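Local coordinates for protein BRIC1 (Synthetic construct, PDB 6FF6) that is a computationally designed, all-helical repeat protein with a novel corrugated architecture and has no assigned biological function, at residues Y23-M37 with A60-F73. Numbering follows the deposited sequence.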
loop_
_atom_site.group_PDB
_atom_site.type_symbol
_atom_site.label_atom_id
_atom_site.label_comp_id
_atom_site.label_asym_id
_atom_site.label_seq_id
_atom_site.Cartn_x
_atom_site.Cartn_y
_atom_site.Cartn_z
ATOM N N TYR A 23 0.183 7.828 -12.068
ATOM C CA TYR A 23 -0.764 7.977 -10.963
ATOM C C TYR A 23 -1.529 9.307 -11.055
ATOM O O TYR A 23 -2.760 9.289 -11.075
ATOM C CB TYR A 23 -0.005 7.899 -9.618
ATOM C CG TYR A 23 0.001 6.572 -8.879
ATOM C CD1 TYR A 23 0.342 5.387 -9.529
ATOM C CD2 TYR A 23 -0.202 6.520 -7.500
ATOM C CE1 TYR A 23 0.383 4.170 -8.844
ATOM C CE2 TYR A 23 -0.141 5.313 -6.802
ATOM C CZ TYR A 23 0.150 4.138 -7.477
ATOM O OH TYR A 23 0.200 2.939 -6.799
ATOM N N GLN A 24 -0.801 10.450 -11.132
ATOM C CA GLN A 24 -1.380 11.805 -11.167
ATOM C C GLN A 24 -2.312 12.052 -12.357
ATOM O O GLN A 24 -3.282 12.793 -12.212
ATOM C CB GLN A 24 -0.302 12.902 -11.077
ATOM C CG GLN A 24 -0.841 14.284 -10.642
ATOM C CD GLN A 24 -1.539 14.296 -9.288
ATOM O OE1 GLN A 24 -1.054 13.741 -8.290
ATOM N NE2 GLN A 24 -2.700 14.937 -9.220
ATOM N N THR A 25 -2.039 11.425 -13.510
ATOM C CA THR A 25 -2.889 11.551 -14.688
ATOM C C THR A 25 -4.249 10.970 -14.349
ATOM O O THR A 25 -5.270 11.613 -14.611
ATOM C CB THR A 25 -2.209 10.944 -15.926
ATOM O OG1 THR A 25 -1.071 11.744 -16.258
ATOM C CG2 THR A 25 -3.132 10.880 -17.127
ATOM N N PHE A 26 -4.256 9.801 -13.695
ATOM C CA PHE A 26 -5.492 9.178 -13.245
ATOM C C PHE A 26 -6.222 10.064 -12.232
ATOM O O PHE A 26 -7.399 10.311 -12.413
ATOM C CB PHE A 26 -5.229 7.791 -12.666
ATOM C CG PHE A 26 -6.423 7.206 -11.943
ATOM C CD1 PHE A 26 -7.540 6.772 -12.647
ATOM C CD2 PHE A 26 -6.422 7.074 -10.561
ATOM C CE1 PHE A 26 -8.637 6.225 -11.982
ATOM C CE2 PHE A 26 -7.518 6.510 -9.895
ATOM C CZ PHE A 26 -8.617 6.091 -10.613
ATOM N N PHE A 27 -5.521 10.564 -11.199
ATOM C CA PHE A 27 -6.104 11.429 -10.164
ATOM C C PHE A 27 -6.745 12.685 -10.710
ATOM O O PHE A 27 -7.806 13.068 -10.238
ATOM C CB PHE A 27 -5.084 11.794 -9.070
ATOM C CG PHE A 27 -4.569 10.617 -8.285
ATOM C CD1 PHE A 27 -5.452 9.713 -7.691
ATOM C CD2 PHE A 27 -3.204 10.408 -8.133
ATOM C CE1 PHE A 27 -4.978 8.588 -7.012
ATOM C CE2 PHE A 27 -2.726 9.283 -7.444
ATOM C CZ PHE A 27 -3.615 8.386 -6.875
ATOM N N ASP A 28 -6.125 13.320 -11.718
ATOM C CA ASP A 28 -6.667 14.526 -12.335
ATOM C C ASP A 28 -7.907 14.188 -13.133
ATOM O O ASP A 28 -8.921 14.861 -12.972
ATOM C CB ASP A 28 -5.608 15.234 -13.183
ATOM C CG ASP A 28 -4.428 15.799 -12.393
ATOM O OD1 ASP A 28 -4.532 15.892 -11.145
ATOM O OD2 ASP A 28 -3.401 16.147 -13.024
ATOM N N GLU A 29 -7.862 13.106 -13.929
ATOM C CA GLU A 29 -8.999 12.640 -14.726
ATOM C C GLU A 29 -10.173 12.239 -13.842
ATOM O O GLU A 29 -11.312 12.661 -14.097
ATOM C CB GLU A 29 -8.599 11.424 -15.557
ATOM C CG GLU A 29 -8.229 11.719 -16.996
ATOM C CD GLU A 29 -7.637 10.518 -17.707
ATOM O OE1 GLU A 29 -8.089 9.379 -17.440
ATOM O OE2 GLU A 29 -6.712 10.713 -18.529
ATOM N N ALA A 30 -9.899 11.414 -12.805
ATOM C CA ALA A 30 -10.914 10.921 -11.883
ATOM C C ALA A 30 -11.632 12.040 -11.155
ATOM O O ALA A 30 -12.848 11.970 -10.996
ATOM C CB ALA A 30 -10.314 9.951 -10.905
ATOM N N ASP A 31 -10.900 13.086 -10.753
ATOM C CA ASP A 31 -11.470 14.258 -10.082
ATOM C C ASP A 31 -12.473 14.938 -10.983
ATOM O O ASP A 31 -13.559 15.298 -10.524
ATOM C CB ASP A 31 -10.364 15.256 -9.717
ATOM C CG ASP A 31 -9.607 14.953 -8.442
ATOM O OD1 ASP A 31 -10.149 14.190 -7.581
ATOM O OD2 ASP A 31 -8.485 15.493 -8.280
ATOM N N GLU A 32 -12.093 15.104 -12.268
ATOM C CA GLU A 32 -12.903 15.709 -13.325
ATOM C C GLU A 32 -14.147 14.874 -13.530
ATOM O O GLU A 32 -15.242 15.431 -13.570
ATOM C CB GLU A 32 -12.123 15.802 -14.649
ATOM C CG GLU A 32 -11.026 16.858 -14.692
ATOM C CD GLU A 32 -10.138 16.857 -15.933
ATOM O OE1 GLU A 32 -10.273 15.935 -16.772
ATOM O OE2 GLU A 32 -9.298 17.779 -16.063
ATOM N N LEU A 33 -13.985 13.533 -13.620
ATOM C CA LEU A 33 -15.106 12.610 -13.808
ATOM C C LEU A 33 -16.070 12.680 -12.679
ATOM O O LEU A 33 -17.269 12.632 -12.923
ATOM C CB LEU A 33 -14.652 11.162 -13.991
ATOM C CG LEU A 33 -13.963 10.846 -15.305
ATOM C CD1 LEU A 33 -13.231 9.500 -15.244
ATOM C CD2 LEU A 33 -14.935 10.926 -16.468
ATOM N N LEU A 34 -15.575 12.800 -11.450
ATOM C CA LEU A 34 -16.445 12.854 -10.286
ATOM C C LEU A 34 -17.241 14.148 -10.222
ATOM O O LEU A 34 -18.406 14.135 -9.823
ATOM C CB LEU A 34 -15.653 12.577 -9.004
ATOM C CG LEU A 34 -15.171 11.137 -8.816
ATOM C CD1 LEU A 34 -14.110 11.063 -7.711
ATOM C CD2 LEU A 34 -16.347 10.176 -8.595
ATOM N N ALA A 35 -16.645 15.236 -10.708
ATOM C CA ALA A 35 -17.293 16.550 -10.816
ATOM C C ALA A 35 -18.422 16.477 -11.865
ATOM O O ALA A 35 -19.509 17.020 -11.653
ATOM C CB ALA A 35 -16.273 17.588 -11.204
ATOM N N ASP A 36 -18.183 15.730 -12.955
ATOM C CA ASP A 36 -19.166 15.478 -13.994
ATOM C C ASP A 36 -20.295 14.630 -13.460
ATOM O O ASP A 36 -21.455 15.001 -13.628
ATOM C CB ASP A 36 -18.505 14.792 -15.193
ATOM C CG ASP A 36 -17.647 15.721 -16.053
ATOM O OD1 ASP A 36 -17.686 16.974 -15.825
ATOM O OD2 ASP A 36 -16.937 15.207 -16.955
ATOM N N MET A 37 -19.950 13.520 -12.768
ATOM C CA MET A 37 -20.883 12.601 -12.120
ATOM C C MET A 37 -21.806 13.340 -11.191
ATOM O O MET A 37 -23.014 13.093 -11.221
ATOM C CB MET A 37 -20.117 11.582 -11.288
ATOM C CG MET A 37 -19.737 10.357 -12.033
ATOM S SD MET A 37 -19.363 9.008 -10.901
ATOM C CE MET A 37 -20.745 9.131 -9.814
ATOM N N ALA A 60 -18.549 7.451 -16.522
ATOM C CA ALA A 60 -17.571 8.066 -15.633
ATOM C C ALA A 60 -17.148 7.059 -14.569
ATOM O O ALA A 60 -15.959 6.928 -14.309
ATOM C CB ALA A 60 -18.156 9.306 -14.992
ATOM N N ALA A 61 -18.099 6.305 -14.006
ATOM C CA ALA A 61 -17.799 5.267 -12.999
ATOM C C ALA A 61 -16.966 4.137 -13.618
ATOM O O ALA A 61 -15.988 3.711 -13.040
ATOM C CB ALA A 61 -19.089 4.712 -12.404
ATOM N N HIS A 62 -17.308 3.710 -14.823
ATOM C CA HIS A 62 -16.563 2.661 -15.502
ATOM C C HIS A 62 -15.107 3.085 -15.745
ATOM O O HIS A 62 -14.189 2.279 -15.492
ATOM C CB HIS A 62 -17.264 2.306 -16.810
ATOM C CG HIS A 62 -16.687 1.100 -17.470
ATOM N ND1 HIS A 62 -15.534 1.182 -18.241
ATOM C CD2 HIS A 62 -17.125 -0.176 -17.470
ATOM C CE1 HIS A 62 -15.316 -0.042 -18.685
ATOM N NE2 HIS A 62 -16.239 -0.896 -18.242
ATOM N N SER A 63 -14.895 4.350 -16.215
ATOM C CA SER A 63 -13.550 4.874 -16.438
ATOM C C SER A 63 -12.706 4.859 -15.150
ATOM O O SER A 63 -11.561 4.402 -15.171
ATOM C CB SER A 63 -13.602 6.274 -17.025
ATOM O OG SER A 63 -14.183 6.233 -18.318
ATOM N N ILE A 64 -13.280 5.322 -14.038
ATOM C CA ILE A 64 -12.603 5.323 -12.749
ATOM C C ILE A 64 -12.254 3.884 -12.292
ATOM O O ILE A 64 -11.145 3.670 -11.784
ATOM C CB ILE A 64 -13.424 6.100 -11.703
ATOM C CG1 ILE A 64 -13.458 7.601 -12.055
ATOM C CG2 ILE A 64 -12.875 5.864 -10.289
ATOM C CD1 ILE A 64 -14.505 8.376 -11.389
ATOM N N LYS A 65 -13.172 2.911 -12.494
ATOM C CA LYS A 65 -12.962 1.499 -12.161
ATOM C C LYS A 65 -11.700 0.956 -12.827
ATOM O O LYS A 65 -10.914 0.281 -12.168
ATOM C CB LYS A 65 -14.175 0.672 -12.607
ATOM C CG LYS A 65 -14.136 -0.804 -12.222
ATOM C CD LYS A 65 -14.228 -1.727 -13.442
ATOM C CE LYS A 65 -15.591 -1.803 -14.092
ATOM N NZ LYS A 65 -15.786 -3.082 -14.832
ATOM N N GLY A 66 -11.536 1.238 -14.118
ATOM C CA GLY A 66 -10.387 0.800 -14.903
ATOM C C GLY A 66 -9.066 1.223 -14.297
ATOM O O GLY A 66 -8.180 0.383 -14.088
ATOM N N GLY A 67 -8.956 2.518 -13.983
ATOM C CA GLY A 67 -7.775 3.090 -13.347
ATOM C C GLY A 67 -7.526 2.511 -11.969
ATOM O O GLY A 67 -6.395 2.154 -11.635
ATOM N N ALA A 68 -8.592 2.387 -11.172
ATOM C CA ALA A 68 -8.526 1.820 -9.825
ATOM C C ALA A 68 -7.972 0.381 -9.866
ATOM O O ALA A 68 -7.072 0.050 -9.088
ATOM C CB ALA A 68 -9.886 1.853 -9.162
ATOM N N GLY A 69 -8.435 -0.413 -10.834
ATOM C CA GLY A 69 -7.931 -1.762 -11.058
ATOM C C GLY A 69 -6.475 -1.766 -11.483
ATOM O O GLY A 69 -5.671 -2.534 -10.942
ATOM N N THR A 70 -6.120 -0.886 -12.438
ATOM C CA THR A 70 -4.753 -0.745 -12.965
ATOM C C THR A 70 -3.725 -0.514 -11.848
ATOM O O THR A 70 -2.666 -1.144 -11.855
ATOM C CB THR A 70 -4.695 0.379 -14.028
ATOM O OG1 THR A 70 -5.587 0.081 -15.102
ATOM C CG2 THR A 70 -3.307 0.580 -14.598
ATOM N N PHE A 71 -4.052 0.365 -10.885
ATOM C CA PHE A 71 -3.136 0.740 -9.811
ATOM C C PHE A 71 -3.351 0.033 -8.479
ATOM O O PHE A 71 -2.667 0.364 -7.502
ATOM C CB PHE A 71 -3.166 2.256 -9.605
ATOM C CG PHE A 71 -2.859 3.072 -10.836
ATOM C CD1 PHE A 71 -1.608 3.016 -11.431
ATOM C CD2 PHE A 71 -3.810 3.921 -11.380
ATOM C CE1 PHE A 71 -1.325 3.776 -12.568
ATOM C CE2 PHE A 71 -3.525 4.676 -12.517
ATOM C CZ PHE A 71 -2.285 4.605 -13.101
ATOM N N GLY A 72 -4.266 -0.936 -8.449
ATOM C CA GLY A 72 -4.580 -1.709 -7.251
ATOM C C GLY A 72 -5.309 -0.941 -6.162
ATOM O O GLY A 72 -5.234 -1.312 -4.987
ATOM N N PHE A 73 -6.047 0.122 -6.542
ATOM C CA PHE A 73 -6.828 0.938 -5.606
ATOM C C PHE A 73 -8.114 0.171 -5.239
ATOM O O PHE A 73 -9.205 0.447 -5.735
ATOM C CB PHE A 73 -7.093 2.338 -6.181
ATOM C CG PHE A 73 -5.872 3.169 -6.547
ATOM C CD1 PHE A 73 -4.621 2.883 -6.008
ATOM C CD2 PHE A 73 -5.983 4.261 -7.406
ATOM C CE1 PHE A 73 -3.507 3.658 -6.335
ATOM C CE2 PHE A 73 -4.866 5.035 -7.730
ATOM C CZ PHE A 73 -3.642 4.732 -7.187
#
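F26 and G67 meet where two antiparallel helices pack through apolar side chains, with no hydrogen bond joining 23-37 to 60-73. The F26 ring enters a hole formed by I64, G67, A68 and F71, a knobs-into-holes fit. With CG anti to the backbone N (chi1 169°), the ring reaches across to segment 60-73, where its CE1 lies 3.5 Å from G67 CA. The backbone of G67, bare of any side chain, lies directly against one ring face, offset toward the rim, while A30 CB stands over the opposite one.

Toward the C-terminal end of helix 51-71, F26 becomes part of an aromatic cluster with Y23, F27, F71 and F73. F73 turns its edge to the face of Y23 in a T-shaped pair, planes at 88°, with F73 CZ 3.6 Å from Y23 CE2. F27 meets the same F73 ring side by side, the planes nearly parallel but without overlap. F71 tilts obliquely against Y23 and also brings CE2 to 3.6 Å from F26 CB. A Schellman motif at G72 turns the chain here, leaving F73 as N-cap of the next helix.

Farther back along helix 51-71 the packing is apolar and reciprocal: I64 is the knob, lodged among F26, A30, L33 and L34. Its CD1 is 3.8 Å from L34 CD2, and these two side chains meet at about a right angle, whereas L33 runs past I64 in the opposite direction. Beyond them, M37 CG closes on A60 CB at 3.5 Å.

The axes of the two short helical segments come within 9.6 Å, their directions 157° apart. Helix 99-121 lines the pair through L116, against F26 and A30, and through Y119, stacked on F73; helix 74-92 meets I64 with V80 and M37 with M83, completing a four-helix bundle.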